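Local coordinates for protein fimbrin (Schizosaccharomyces pombe, PDB 1RT8) that binds actin filaments and crosslinks them through two tandem actin-binding regions built from calponin-homology domains, with roles in cell polarity and cytokinesis, at residues Tyr172-Ala177 with Gly193-Val198. Sequence-based numbering, arbitrary orientation.
Sequences YHLKAA and GENYTV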
loop_
_atom_site.group_PDB
_atom_site.type_symbol
_atom_site.label_atom_id
_atom_site.label_comp_id
_atom_site.label_asym_id
_atom_site.label_seq_id
_atom_site.Cartn_x
_atom_site.Cartn_y
_atom_site.Cartn_z
ATOM N N TYR A 172 -11.229 23.137 -5.634
ATOM C CA TYR A 172 -12.675 23.295 -5.611
ATOM C C TYR A 172 -13.015 24.507 -4.743
ATOM O O TYR A 172 -13.898 25.293 -5.077
ATOM C CB TYR A 172 -13.335 22.045 -5.028
ATOM C CG TYR A 172 -14.786 22.244 -4.643
ATOM C CD1 TYR A 172 -15.794 22.261 -5.612
ATOM C CD2 TYR A 172 -15.149 22.416 -3.306
ATOM C CE1 TYR A 172 -17.134 22.443 -5.253
ATOM C CE2 TYR A 172 -16.478 22.600 -2.939
ATOM C CZ TYR A 172 -17.466 22.610 -3.912
ATOM O OH TYR A 172 -18.781 22.779 -3.534
ATOM N N HIS A 173 -12.301 24.658 -3.630
ATOM C CA HIS A 173 -12.535 25.775 -2.725
ATOM C C HIS A 173 -11.965 27.104 -3.225
ATOM O O HIS A 173 -12.633 28.134 -3.140
ATOM C CB HIS A 173 -11.972 25.452 -1.343
ATOM C CG HIS A 173 -12.768 24.430 -0.599
ATOM N ND1 HIS A 173 -14.065 24.653 -0.191
ATOM C CD2 HIS A 173 -12.465 23.166 -0.224
ATOM C CE1 HIS A 173 -14.528 23.567 0.403
ATOM N NE2 HIS A 173 -13.577 22.650 0.395
ATOM N N LEU A 174 -10.735 27.097 -3.736
ATOM C CA LEU A 174 -10.149 28.333 -4.241
ATOM C C LEU A 174 -11.047 28.884 -5.340
ATOM O O LEU A 174 -11.223 30.097 -5.466
ATOM C CB LEU A 174 -8.753 28.086 -4.806
ATOM C CG LEU A 174 -7.697 27.671 -3.783
ATOM C CD1 LEU A 174 -6.357 27.507 -4.485
ATOM C CD2 LEU A 174 -7.606 28.719 -2.673
ATOM N N LYS A 175 -11.628 27.987 -6.132
ATOM C CA LYS A 175 -12.504 28.417 -7.208
ATOM C C LYS A 175 -13.770 29.027 -6.625
ATOM O O LYS A 175 -14.279 30.022 -7.140
ATOM C CB LYS A 175 -12.870 27.249 -8.122
ATOM C CG LYS A 175 -13.754 27.676 -9.287
ATOM C CD LYS A 175 -14.126 26.506 -10.179
ATOM C CE LYS A 175 -15.060 26.959 -11.297
ATOM N NZ LYS A 175 -15.392 25.841 -12.223
ATOM N N ALA A 176 -14.266 28.434 -5.543
ATOM C CA ALA A 176 -15.472 28.931 -4.890
ATOM C C ALA A 176 -15.190 30.279 -4.250
ATOM O O ALA A 176 -16.073 31.133 -4.170
ATOM C CB ALA A 176 -15.947 27.952 -3.832
ATOM N N ALA A 177 -13.957 30.464 -3.791
ATOM C CA ALA A 177 -13.563 31.716 -3.156
ATOM C C ALA A 177 -13.226 32.772 -4.210
ATOM O O ALA A 177 -12.724 33.849 -3.886
ATOM C CB ALA A 177 -12.362 31.479 -2.245
ATOM N N GLY A 193 1.979 31.132 1.357
ATOM C CA GLY A 193 0.897 31.270 2.322
ATOM C C GLY A 193 -0.411 31.871 1.858
ATOM O O GLY A 193 -1.373 31.899 2.624
ATOM N N GLU A 194 -0.464 32.349 0.618
ATOM C CA GLU A 194 -1.677 32.953 0.083
ATOM C C GLU A 194 -2.808 31.966 -0.144
ATOM O O GLU A 194 -3.930 32.181 0.306
ATOM C CB GLU A 194 -1.386 33.668 -1.239
ATOM C CG GLU A 194 -0.728 35.023 -1.089
ATOM C CD GLU A 194 -0.665 35.784 -2.408
ATOM O OE1 GLU A 194 -1.160 35.261 -3.431
ATOM O OE2 GLU A 194 -0.123 36.908 -2.420
ATOM N N ASN A 195 -2.527 30.886 -0.863
ATOM C CA ASN A 195 -3.566 29.906 -1.132
ATOM C C ASN A 195 -4.111 29.262 0.139
ATOM O O ASN A 195 -5.306 28.981 0.232
ATOM C CB ASN A 195 -3.058 28.865 -2.129
ATOM C CG ASN A 195 -2.894 29.455 -3.528
ATOM O OD1 ASN A 195 -3.600 30.392 -3.883
ATOM N ND2 ASN A 195 -1.977 28.911 -4.320
ATOM N N TYR A 196 -3.240 29.053 1.120
ATOM C CA TYR A 196 -3.660 28.477 2.392
ATOM C C TYR A 196 -4.614 29.452 3.089
ATOM O O TYR A 196 -5.666 29.049 3.595
ATOM C CB TYR A 196 -2.444 28.221 3.286
ATOM C CG TYR A 196 -1.680 26.936 2.993
ATOM C CD1 TYR A 196 -0.322 26.837 3.306
ATOM C CD2 TYR A 196 -2.314 25.820 2.448
ATOM C CE1 TYR A 196 0.389 25.669 3.088
ATOM C CE2 TYR A 196 -1.604 24.621 2.222
ATOM C CZ TYR A 196 -0.251 24.560 2.548
ATOM O OH TYR A 196 0.480 23.409 2.345
ATOM N N THR A 197 -4.247 30.732 3.106
ATOM C CA THR A 197 -5.077 31.763 3.733
ATOM C C THR A 197 -6.475 31.820 3.111
ATOM O O THR A 197 -7.470 31.894 3.822
ATOM C CB THR A 197 -4.425 33.154 3.613
ATOM O OG1 THR A 197 -3.210 33.178 4.370
ATOM C CG2 THR A 197 -5.360 34.235 4.141
ATOM N N VAL A 198 -6.552 31.798 1.784
ATOM C CA VAL A 198 -7.843 31.838 1.108
ATOM C C VAL A 198 -8.617 30.555 1.422
ATOM O O VAL A 198 -9.820 30.595 1.686
ATOM C CB VAL A 198 -7.666 31.992 -0.423
ATOM C CG1 VAL A 198 -9.009 31.931 -1.116
ATOM C CG2 VAL A 198 -6.992 33.328 -0.734
#
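Leu-174, near the C-terminal end of helix 162-176, reaches across to Asn-195 and Val-198, one turn apart on helix 194-203. That second helix follows Gly-193 at its N-cap position, whose positive phi (77°) suits a glycine; Thr-197 OG1, at 2.8 Å from Gly-193 O, and Thr-197 N reach that carbonyl from opposite faces of its plane. At Asn-195 the two side chains cross at about a right angle: Leu-174 CD1 rests 4.0 Å from Asn-195 OD1, while Leu-174 CD2 lies 3.7 Å from the backbone O of Asn-195. The amide is engaged at both ends, ND2 giving a hydrogen bond to Asp-189 O and OD1 taking one from Trp-179 NE1, so the leucine meets a group whose rotation is fixed. Val-198 carries the rest. Its CG1, anti to the backbone N (chi1 176°), lies 3.8 Å from Leu-174 CD2 and 3.6 Å from Ala-177 CB, just where the first helix ends. Shortening Leu-174 to an alanine would take away both methyls and is likely to open a gap beside Val-198 CG1 and against the Asn-195 amide. With no hydrogen bond spanning the two segments, in this buried contact the two helices of the second calponin-homology domain are joined by van der Waals contact, while the side-chain amide of Asn-195 is satisfied by the connecting loop.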